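Local structure of pili retraction protein PilT (Thermus thermophilus, 5FL3) at residues Cys92-Gln97 with Phe101-Arg106; Arg249-Phe254 with Gln261-Leu266; Arg301-Asp306 with Pro311-Ala316. The protein probably binds and hydrolyses ATP, consistent with a motor ATPase that powers the retraction of type IV pili. All blocks are in the same frame, centred on the assembly; numbering follows the deposited sequence.

The three contacts illustrate how the chemistry of a local contact follows its place in the fold. Interaction 1 is partly buried and joins neighbouring strands of the antiparallel sheet near the N-terminus, so backbone hydrogen bonds carry it and side chains fill in on both faces. Interactions 2 and 3 are buried contacts between helices and the turns at their ends, within the ATPase part of the chain, and rest on branched aliphatic side chains, helped in interaction 2 by an aromatic ring. Their centres lie about 14 Å apart and they touch through Arg263, whereas interactions 1 and 3 lie on opposite sides of the chain's centre, with nearest atoms about 32 Å apart.

Interaction 1. Residues Cys92-Gln97 with Phe101-Arg106; sequences CNLLRQ and FGLVMR
Asn93 and Val104 exchange two backbone hydrogen bonds, Asn93 N to Val104 O (2.8 Å, 171° at the hydrogen) and Val104 N to Asn93 O (2.9 Å), in an antiparallel beta hairpin. Leu95 and Gly102 form the next hydrogen-bonded pair, with Leu95 N 2.9 Å from Gly102 O and Gly102 N 2.8 Å from Leu95 O. The hairpin lies inside a six-stranded antiparallel sheet, between strands 26-30 and 78-84, consistent with the PAS-like N-terminal domain of PilT-type ATPases.

The non-hydrogen-bonded pairs put Cys92, Leu94, Arg96, Phe101, Leu103 and Met105 on one face, where helix 53-63 packs on Leu94, Phe101 and Leu103. Leu94 CD1 meets Leu103 CD1 at 3.6 Å, and at the end away from the turn Cys92 SG touches Met105 CE, also at 3.6 Å. On the other face Leu95 CD2 reaches Val104 CG2 more loosely, at 4.2 Å. Arg96 sets CG anti to its carbonyl carbon (chi1 -60°) and runs extended to NE, which carries the guanidinium along the Phe101 ring while NE bonds to Arg75 O; guanidinium and ring are inclined by 47°, with Phe101 CE1 over the guanidinium centre, 3.5 Å from Arg96 CZ.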
loop_
_atom_site.group_PDB
_atom_site.type_symbol
_atom_site.label_atom_id
_atom_site.label_comp_id
_atom_site.label_asym_id
_atom_site.label_seq_id
_atom_site.Cartn_x
_atom_site.Cartn_y
_atom_site.Cartn_z
ATOM N N CYS A 92 -4.350 11.711 -13.970
ATOM C CA CYS A 92 -5.385 11.351 -14.928
ATOM C C CYS A 92 -4.825 10.566 -16.093
ATOM O O CYS A 92 -3.785 10.909 -16.653
ATOM C CB CYS A 92 -6.099 12.607 -15.451
ATOM S SG CYS A 92 -6.690 13.678 -14.132
ATOM N N ASN A 93 -5.538 9.512 -16.458
ATOM C CA ASN A 93 -5.177 8.742 -17.614
ATOM C C ASN A 93 -6.255 8.812 -18.663
ATOM O O ASN A 93 -7.342 8.265 -18.506
ATOM C CB ASN A 93 -4.885 7.302 -17.225
ATOM C CG ASN A 93 -3.429 7.087 -16.946
ATOM O OD1 ASN A 93 -2.637 6.836 -17.868
ATOM N ND2 ASN A 93 -3.048 7.217 -15.674
ATOM N N LEU A 94 -5.941 9.535 -19.728
ATOM C CA LEU A 94 -6.820 9.650 -20.862
ATOM C C LEU A 94 -6.502 8.455 -21.737
ATOM O O LEU A 94 -5.337 8.144 -21.941
ATOM C CB LEU A 94 -6.594 10.981 -21.588
ATOM C CG LEU A 94 -7.423 11.399 -22.804
ATOM C CD1 LEU A 94 -8.896 11.236 -22.542
ATOM C CD2 LEU A 94 -7.125 12.850 -23.141
ATOM N N LEU A 95 -7.534 7.770 -22.220
ATOM C CA LEU A 95 -7.344 6.645 -23.127
ATOM C C LEU A 95 -8.311 6.754 -24.292
ATOM O O LEU A 95 -9.149 7.655 -24.328
ATOM C CB LEU A 95 -7.542 5.321 -22.389
ATOM C CG LEU A 95 -8.867 5.206 -21.631
ATOM C CD1 LEU A 95 -9.752 4.178 -22.301
ATOM C CD2 LEU A 95 -8.679 4.878 -20.172
ATOM N N ARG A 96 -8.163 5.839 -25.245
ATOM C CA ARG A 96 -9.096 5.648 -26.358
ATOM C C ARG A 96 -9.645 4.243 -26.290
ATOM O O ARG A 96 -8.891 3.297 -26.114
ATOM C CB ARG A 96 -8.411 5.865 -27.705
ATOM C CG ARG A 96 -7.825 7.259 -27.864
ATOM C CD ARG A 96 -6.807 7.330 -28.999
ATOM N NE ARG A 96 -6.350 8.698 -29.223
ATOM C CZ ARG A 96 -7.077 9.635 -29.829
ATOM N NH1 ARG A 96 -8.300 9.342 -30.276
ATOM N NH2 ARG A 96 -6.587 10.866 -29.982
ATOM N N GLN A 97 -10.954 4.087 -26.401
ATOM C CA GLN A 97 -11.504 2.746 -26.455
ATOM C C GLN A 97 -12.750 2.752 -27.319
ATOM O O GLN A 97 -13.644 3.588 -27.142
ATOM C CB GLN A 97 -11.781 2.217 -25.041
ATOM C CG GLN A 97 -12.866 2.929 -24.271
ATOM C CD GLN A 97 -14.234 2.319 -24.521
ATOM O OE1 GLN A 97 -14.348 1.177 -24.932
ATOM N NE2 GLN A 97 -15.274 3.083 -24.258
ATOM N N PHE A 101 -12.952 8.492 -26.427
ATOM C CA PHE A 101 -12.073 8.828 -25.305
ATOM C C PHE A 101 -12.598 8.224 -24.016
ATOM O O PHE A 101 -13.813 8.048 -23.826
ATOM C CB PHE A 101 -11.898 10.341 -25.139
ATOM C CG PHE A 101 -10.933 10.949 -26.119
ATOM C CD1 PHE A 101 -9.621 10.503 -26.190
ATOM C CD2 PHE A 101 -11.335 11.955 -26.984
ATOM C CE1 PHE A 101 -8.718 11.053 -27.107
ATOM C CE2 PHE A 101 -10.433 12.516 -27.898
ATOM C CZ PHE A 101 -9.126 12.063 -27.954
ATOM N N GLY A 102 -11.658 7.874 -23.150
ATOM C CA GLY A 102 -11.959 7.430 -21.805
ATOM C C GLY A 102 -11.102 8.208 -20.832
ATOM O O GLY A 102 -10.085 8.788 -21.203
ATOM N N LEU A 103 -11.495 8.213 -19.569
ATOM C CA LEU A 103 -10.785 8.999 -18.585
ATOM C C LEU A 103 -10.801 8.290 -17.244
ATOM O O LEU A 103 -11.858 7.873 -16.752
ATOM C CB LEU A 103 -11.418 10.381 -18.473
ATOM C CG LEU A 103 -10.556 11.578 -18.078
ATOM C CD1 LEU A 103 -9.382 11.692 -19.016
ATOM C CD2 LEU A 103 -11.388 12.865 -18.083
ATOM N N VAL A 104 -9.624 8.111 -16.661
ATOM C CA VAL A 104 -9.546 7.542 -15.328
ATOM C C VAL A 104 -8.752 8.492 -14.459
ATOM O O VAL A 104 -7.592 8.776 -14.737
ATOM C CB VAL A 104 -8.899 6.144 -15.304
ATOM C CG1 VAL A 104 -8.808 5.661 -13.871
ATOM C CG2 VAL A 104 -9.714 5.162 -16.137
ATOM N N MET A 105 -9.400 9.000 -13.420
ATOM C CA MET A 105 -8.791 9.980 -12.548
ATOM C C MET A 105 -8.553 9.379 -11.173
ATOM O O MET A 105 -9.483 8.815 -10.579
ATOM C CB MET A 105 -9.690 11.199 -12.451
ATOM C CG MET A 105 -10.197 11.630 -13.796
ATOM S SD MET A 105 -11.169 13.132 -13.696
ATOM C CE MET A 105 -10.022 14.249 -12.891
ATOM N N ARG A 106 -7.319 9.472 -10.678
ATOM C CA ARG A 106 -7.016 9.026 -9.310
ATOM C C ARG A 106 -6.809 10.209 -8.356
ATOM O O ARG A 106 -6.073 11.152 -8.667
ATOM C CB ARG A 106 -5.776 8.132 -9.302
ATOM C CG ARG A 106 -5.366 7.662 -7.918
ATOM C CD ARG A 106 -4.148 6.761 -8.011
ATOM N NE ARG A 106 -3.098 7.405 -8.800
ATOM C CZ ARG A 106 -2.206 8.259 -8.302
ATOM N NH1 ARG A 106 -2.232 8.566 -7.006
ATOM N NH2 ARG A 106 -1.291 8.808 -9.098
HETATM O O HOH W 1 -14.821 5.836 -23.092
#

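Interaction 2. Residues Arg249-Phe254 with Gln261-Leu266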
loop_
_atom_site.group_PDB
_atom_site.type_symbol
_atom_site.label_atom_id
_atom_site.label_comp_id
_atom_site.label_asym_id
_atom_site.label_seq_id
_atom_site.Cartn_x
_atom_site.Cartn_y
_atom_site.Cartn_z
ATOM N N ARG A 249 8.732 -15.879 -0.445
ATOM C CA ARG A 249 8.753 -15.174 -1.720
ATOM C C ARG A 249 10.053 -14.397 -1.944
ATOM O O ARG A 249 10.635 -14.472 -3.026
ATOM C CB ARG A 249 7.571 -14.227 -1.827
ATOM C CG ARG A 249 7.356 -13.751 -3.237
ATOM C CD ARG A 249 7.346 -14.940 -4.192
ATOM N NE ARG A 249 7.453 -14.511 -5.580
ATOM C CZ ARG A 249 8.601 -14.339 -6.225
ATOM N NH1 ARG A 249 9.750 -14.563 -5.605
ATOM N NH2 ARG A 249 8.596 -13.943 -7.492
ATOM N N ILE A 250 10.485 -13.652 -0.923
ATOM C CA ILE A 250 11.782 -12.997 -0.915
ATOM C C ILE A 250 12.945 -13.931 -1.240
ATOM O O ILE A 250 13.814 -13.585 -2.039
ATOM C CB ILE A 250 12.057 -12.341 0.452
ATOM C CG1 ILE A 250 11.201 -11.096 0.598
ATOM C CG2 ILE A 250 13.541 -12.003 0.613
ATOM C CD1 ILE A 250 10.741 -10.885 1.959
ATOM N N ILE A 251 12.966 -15.102 -0.612
ATOM C CA ILE A 251 14.024 -16.077 -0.865
ATOM C C ILE A 251 13.918 -16.640 -2.288
ATOM O O ILE A 251 14.930 -16.762 -2.987
ATOM C CB ILE A 251 13.990 -17.240 0.142
ATOM C CG1 ILE A 251 14.289 -16.723 1.544
ATOM C CG2 ILE A 251 14.990 -18.320 -0.258
ATOM C CD1 ILE A 251 13.778 -17.620 2.649
ATOM N N ASP A 252 12.698 -16.949 -2.728
ATOM C CA ASP A 252 12.490 -17.482 -4.070
ATOM C C ASP A 252 12.843 -16.491 -5.174
ATOM O O ASP A 252 12.794 -16.838 -6.348
ATOM C CB ASP A 252 11.040 -17.958 -4.250
ATOM C CG ASP A 252 10.763 -19.281 -3.538
ATOM O OD1 ASP A 252 11.699 -19.887 -2.960
ATOM O OD2 ASP A 252 9.607 -19.724 -3.564
ATOM N N PHE A 253 13.195 -15.262 -4.820
ATOM C CA PHE A 253 13.686 -14.330 -5.830
ATOM C C PHE A 253 15.101 -14.695 -6.295
ATOM O O PHE A 253 15.564 -14.215 -7.328
ATOM C CB PHE A 253 13.693 -12.901 -5.298
ATOM C CG PHE A 253 12.459 -12.131 -5.604
ATOM C CD1 PHE A 253 12.226 -11.663 -6.880
ATOM C CD2 PHE A 253 11.531 -11.862 -4.607
ATOM C CE1 PHE A 253 11.085 -10.943 -7.166
ATOM C CE2 PHE A 253 10.395 -11.138 -4.884
ATOM C CZ PHE A 253 10.167 -10.680 -6.163
ATOM N N PHE A 254 15.787 -15.536 -5.529
ATOM C CA PHE A 254 17.202 -15.785 -5.770
ATOM C C PHE A 254 17.491 -17.171 -6.335
ATOM O O PHE A 254 16.696 -18.098 -6.176
ATOM C CB PHE A 254 17.988 -15.569 -4.472
ATOM C CG PHE A 254 17.970 -14.146 -4.009
ATOM C CD1 PHE A 254 16.856 -13.625 -3.353
ATOM C CD2 PHE A 254 19.041 -13.306 -4.272
ATOM C CE1 PHE A 254 16.822 -12.296 -2.945
ATOM C CE2 PHE A 254 19.014 -11.972 -3.869
ATOM C CZ PHE A 254 17.905 -11.466 -3.204
ATOM N N GLN A 261 22.567 -17.552 2.116
ATOM C CA GLN A 261 23.053 -16.176 2.209
ATOM C C GLN A 261 21.861 -15.260 2.404
ATOM O O GLN A 261 21.858 -14.406 3.285
ATOM C CB GLN A 261 23.843 -15.752 0.965
ATOM C CG GLN A 261 25.269 -16.268 0.927
ATOM C CD GLN A 261 26.005 -16.041 2.243
ATOM O OE1 GLN A 261 25.999 -16.904 3.123
ATOM N NE2 GLN A 261 26.649 -14.882 2.380
ATOM N N VAL A 262 20.836 -15.462 1.583
ATOM C CA VAL A 262 19.635 -14.641 1.641
ATOM C C VAL A 262 18.935 -14.764 3.019
ATOM O O VAL A 262 18.526 -13.750 3.600
ATOM C CB VAL A 262 18.684 -15.001 0.476
ATOM C CG1 VAL A 262 17.528 -14.050 0.407
ATOM C CG2 VAL A 262 19.443 -14.937 -0.836
ATOM N N ARG A 263 18.837 -15.976 3.570
ATOM C CA ARG A 263 18.270 -16.137 4.914
ATOM C C ARG A 263 19.046 -15.353 5.944
ATOM O O ARG A 263 18.464 -14.674 6.794
ATOM C CB ARG A 263 18.242 -17.594 5.340
ATOM C CG ARG A 263 17.335 -18.450 4.528
ATOM C CD ARG A 263 16.952 -19.684 5.296
ATOM N NE ARG A 263 16.055 -20.484 4.487
ATOM C CZ ARG A 263 14.742 -20.526 4.667
ATOM N NH1 ARG A 263 14.197 -19.818 5.652
ATOM N NH2 ARG A 263 13.985 -21.282 3.868
ATOM N N VAL A 264 20.371 -15.470 5.882
ATOM C CA VAL A 264 21.232 -14.726 6.791
ATOM C C VAL A 264 20.930 -13.245 6.648
ATOM O O VAL A 264 20.646 -12.562 7.630
ATOM C CB VAL A 264 22.731 -15.000 6.528
ATOM C CG1 VAL A 264 23.592 -13.972 7.248
ATOM C CG2 VAL A 264 23.099 -16.423 6.969
ATOM N N LEU A 265 20.940 -12.770 5.411
ATOM C CA LEU A 265 20.638 -11.375 5.125
ATOM C C LEU A 265 19.230 -11.015 5.587
ATOM O O LEU A 265 19.029 -9.993 6.248
ATOM C CB LEU A 265 20.806 -11.086 3.634
ATOM C CG LEU A 265 20.596 -9.649 3.168
ATOM C CD1 LEU A 265 21.524 -8.671 3.878
ATOM C CD2 LEU A 265 20.783 -9.562 1.664
ATOM N N LEU A 266 18.256 -11.860 5.260
ATOM C CA LEU A 266 16.885 -11.563 5.642
ATOM C C LEU A 266 16.712 -11.553 7.167
ATOM O O LEU A 266 16.155 -10.601 7.727
ATOM C CB LEU A 266 15.923 -12.550 4.994
ATOM C CG LEU A 266 14.427 -12.340 5.279
ATOM C CD1 LEU A 266 13.975 -10.917 5.005
ATOM C CD2 LEU A 266 13.619 -13.314 4.462
#
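Phe254 and Val262 make the tight part of this contact. Val262 CG2 sits over one face of the Phe254 ring, 3.6 Å from Phe254 CG and 3.8 Å from the ring centroid, a CH-pi contact 20° off the normal. Val262 sets CG1 anti to its backbone N (chi1 -173°) and CG2 beside that N, which turns both methyls to the ring; CG1 lies 3.8 Å from Phe254 CE1. A type I turn from Ile251 to Phe254, closed by Phe254 N to Ile251 O, brings the ring round to this position. Were Phe254 cut back to an alanine, Val262 CG2 would probably lose its aromatic face and a gap would open beside it.

Away from the ring the packing is looser: Ile250 CG2 meets Leu266 CD2 at 4.1 Å, the side chains crossing at about a right angle. Toward the solvent, partly exposed Arg263 lays its guanidinium over Ile251 CD1, 3.7 Å from Arg263 CZ. Arg263 NH1 has its polar partner in Leu304 O, on helix 298-305. The contact packs the end of helix 243-251 and the turn after it on helix 259-269, on the path from strand 233-238 to parallel strand 270-280 of the P-loop ATPase sheet.

Interaction 3. Residues Arg301-Asp306 with Pro311-Ala316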
loop_
_atom_site.group_PDB
_atom_site.type_symbol
_atom_site.label_atom_id
_atom_site.label_comp_id
_atom_site.label_asym_id
_atom_site.label_seq_id
_atom_site.Cartn_x
_atom_site.Cartn_y
_atom_site.Cartn_z
ATOM N N ARG A 301 14.346 -14.428 14.610
ATOM C CA ARG A 301 15.471 -14.367 13.685
ATOM C C ARG A 301 16.100 -15.744 13.492
ATOM O O ARG A 301 16.506 -16.091 12.387
ATOM C CB ARG A 301 16.510 -13.353 14.169
ATOM C CG ARG A 301 16.038 -11.930 14.045
ATOM C CD ARG A 301 17.151 -10.915 14.247
ATOM N NE ARG A 301 16.779 -9.650 13.616
ATOM C CZ ARG A 301 16.443 -8.543 14.276
ATOM N NH1 ARG A 301 16.463 -8.525 15.607
ATOM N NH2 ARG A 301 16.099 -7.447 13.603
ATOM N N GLU A 302 16.169 -16.521 14.567
ATOM C CA GLU A 302 16.630 -17.902 14.492
ATOM C C GLU A 302 15.806 -18.689 13.496
ATOM O O GLU A 302 16.343 -19.357 12.623
ATOM C CB GLU A 302 16.544 -18.570 15.862
ATOM C CG GLU A 302 17.362 -17.887 16.903
ATOM C CD GLU A 302 18.810 -17.793 16.484
ATOM O OE1 GLU A 302 19.278 -18.711 15.765
ATOM O OE2 GLU A 302 19.474 -16.799 16.860
ATOM N N LEU A 303 14.491 -18.593 13.657
ATOM C CA LEU A 303 13.521 -19.262 12.804
ATOM C C LEU A 303 13.713 -18.921 11.329
ATOM O O LEU A 303 13.653 -19.800 10.458
ATOM C CB LEU A 303 12.108 -18.888 13.248
ATOM C CG LEU A 303 11.452 -19.740 14.338
ATOM C CD1 LEU A 303 12.456 -20.288 15.355
ATOM C CD2 LEU A 303 10.378 -18.923 15.028
ATOM N N LEU A 304 13.925 -17.632 11.066
ATOM C CA LEU A 304 14.210 -17.136 9.726
ATOM C C LEU A 304 15.521 -17.718 9.172
ATOM O O LEU A 304 15.601 -18.187 8.034
ATOM C CB LEU A 304 14.276 -15.600 9.743
ATOM C CG LEU A 304 13.027 -14.744 9.466
ATOM C CD1 LEU A 304 11.804 -15.281 10.141
ATOM C CD2 LEU A 304 13.261 -13.307 9.908
ATOM N N LYS A 305 16.553 -17.692 10.002
ATOM C CA LYS A 305 17.883 -18.040 9.544
ATOM C C LYS A 305 18.003 -19.550 9.305
ATOM O O LYS A 305 18.837 -19.988 8.511
ATOM C CB LYS A 305 18.919 -17.526 10.553
ATOM C CG LYS A 305 20.318 -18.052 10.363
ATOM C CD LYS A 305 21.294 -17.424 11.350
ATOM C CE LYS A 305 22.689 -18.078 11.257
ATOM N NZ LYS A 305 22.711 -19.521 10.764
ATOM N N ASP A 306 17.137 -20.322 9.958
ATOM C CA ASP A 306 17.141 -21.781 9.865
ATOM C C ASP A 306 15.912 -22.308 9.127
ATOM O O ASP A 306 14.802 -22.226 9.641
ATOM C CB ASP A 306 17.199 -22.395 11.269
ATOM C CG ASP A 306 17.470 -23.911 11.259
ATOM O OD1 ASP A 306 17.262 -24.579 10.216
ATOM O OD2 ASP A 306 17.897 -24.433 12.319
ATOM N N PRO A 311 8.831 -22.726 9.653
ATOM C CA PRO A 311 7.380 -22.751 9.874
ATOM C C PRO A 311 6.968 -22.503 11.335
ATOM O O PRO A 311 5.828 -22.112 11.572
ATOM C CB PRO A 311 6.994 -24.155 9.417
ATOM C CG PRO A 311 8.024 -24.502 8.392
ATOM C CD PRO A 311 9.292 -23.931 8.939
ATOM N N GLN A 312 7.885 -22.669 12.285
ATOM C CA GLN A 312 7.637 -22.325 13.690
ATOM C C GLN A 312 7.393 -20.835 13.886
ATOM O O GLN A 312 7.392 -20.322 15.005
ATOM C CB GLN A 312 8.808 -22.754 14.571
ATOM C CG GLN A 312 8.889 -24.246 14.832
ATOM C CD GLN A 312 10.223 -24.645 15.443
ATOM O OE1 GLN A 312 10.850 -25.604 14.997
ATOM N NE2 GLN A 312 10.666 -23.904 16.466
ATOM N N ILE A 313 7.202 -20.145 12.775
ATOM C CA ILE A 313 6.872 -18.739 12.769
ATOM C C ILE A 313 5.414 -18.581 13.201
ATOM O O ILE A 313 5.078 -17.645 13.931
ATOM C CB ILE A 313 7.174 -18.123 11.359
ATOM C CG1 ILE A 313 7.857 -16.779 11.525
ATOM C CG2 ILE A 313 5.959 -18.071 10.444
ATOM C CD1 ILE A 313 9.098 -16.874 12.402
ATOM N N LYS A 314 4.574 -19.539 12.798
ATOM C CA LYS A 314 3.163 -19.575 13.173
ATOM C C LYS A 314 3.007 -19.514 14.682
ATOM O O LYS A 314 2.330 -18.639 15.229
ATOM C CB LYS A 314 2.505 -20.844 12.633
ATOM C CG LYS A 314 1.008 -20.942 12.899
ATOM C CD LYS A 314 0.380 -22.032 12.041
ATOM C CE LYS A 314 0.388 -23.382 12.731
ATOM N NZ LYS A 314 -0.777 -23.533 13.652
ATOM N N GLU A 315 3.671 -20.448 15.347
ATOM C CA GLU A 315 3.556 -20.594 16.784
ATOM C C GLU A 315 4.103 -19.332 17.452
ATOM O O GLU A 315 3.514 -18.818 18.403
ATOM C CB GLU A 315 4.284 -21.875 17.242
ATOM C CG GLU A 315 3.653 -23.208 16.713
ATOM C CD GLU A 315 4.055 -23.606 15.258
ATOM O OE1 GLU A 315 4.818 -22.875 14.595
ATOM O OE2 GLU A 315 3.579 -24.655 14.758
ATOM N N ALA A 316 5.195 -18.809 16.905
ATOM C CA ALA A 316 5.838 -17.603 17.412
ATOM C C ALA A 316 4.897 -16.411 17.423
ATOM O O ALA A 316 4.874 -15.625 18.378
ATOM C CB ALA A 316 7.065 -17.282 16.579
#
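Leu303 turns CG away from its carbonyl carbon, leaning off the staggered position (chi1 -88°), which carries CD2 from helix 298-305 to the start of helix 313-318, where Gln312, Ile313 and Ala316 receive it. Gln312 turns CG anti to its carbonyl carbon (chi1 -75°) and then runs extended, so that its chain crosses Leu303 at about a right angle, with Gln312 CB 4.0 Å from Leu303 CG.

CD2 of Leu303 meets three residues. It lies 3.6 Å from Ile313 CD1 and 4.0 Å from Ala316 CB, touching residues that stand one turn apart on the second helix. The same methyl rests against the backbone oxygen of Gln312, the N-cap residue, which accepts a bond from Ala316 N; the carbonyl's polar need is therefore met within its own helix while an apolar group packs beside it. Ile313 CD1 reaches back toward the first helix. It touches Leu303 CB at 3.7 Å as well as the CD2 methyl, and it meets Leu304 CD1 at 3.9 Å, so that one methyl group bears on two successive leucines of the first helix.

The connecting loop is held by polar bonds: Thr310 OG1 is hydrogen-bonded to the backbone oxygens of both Leu303 and Asp306, and Asp306 OD1 to Glu308 N. Deeper in the domain, Leu304 also packs on Ile247, Ala267 and Leu270, which ties the pair to the helices of the preceding contact and to the central sheet. The arrangement is a short helix-loop-helix with an aliphatic interface, placed just after edge strand 287-295 in the P-loop ATPase domain and away from the ADP pocket.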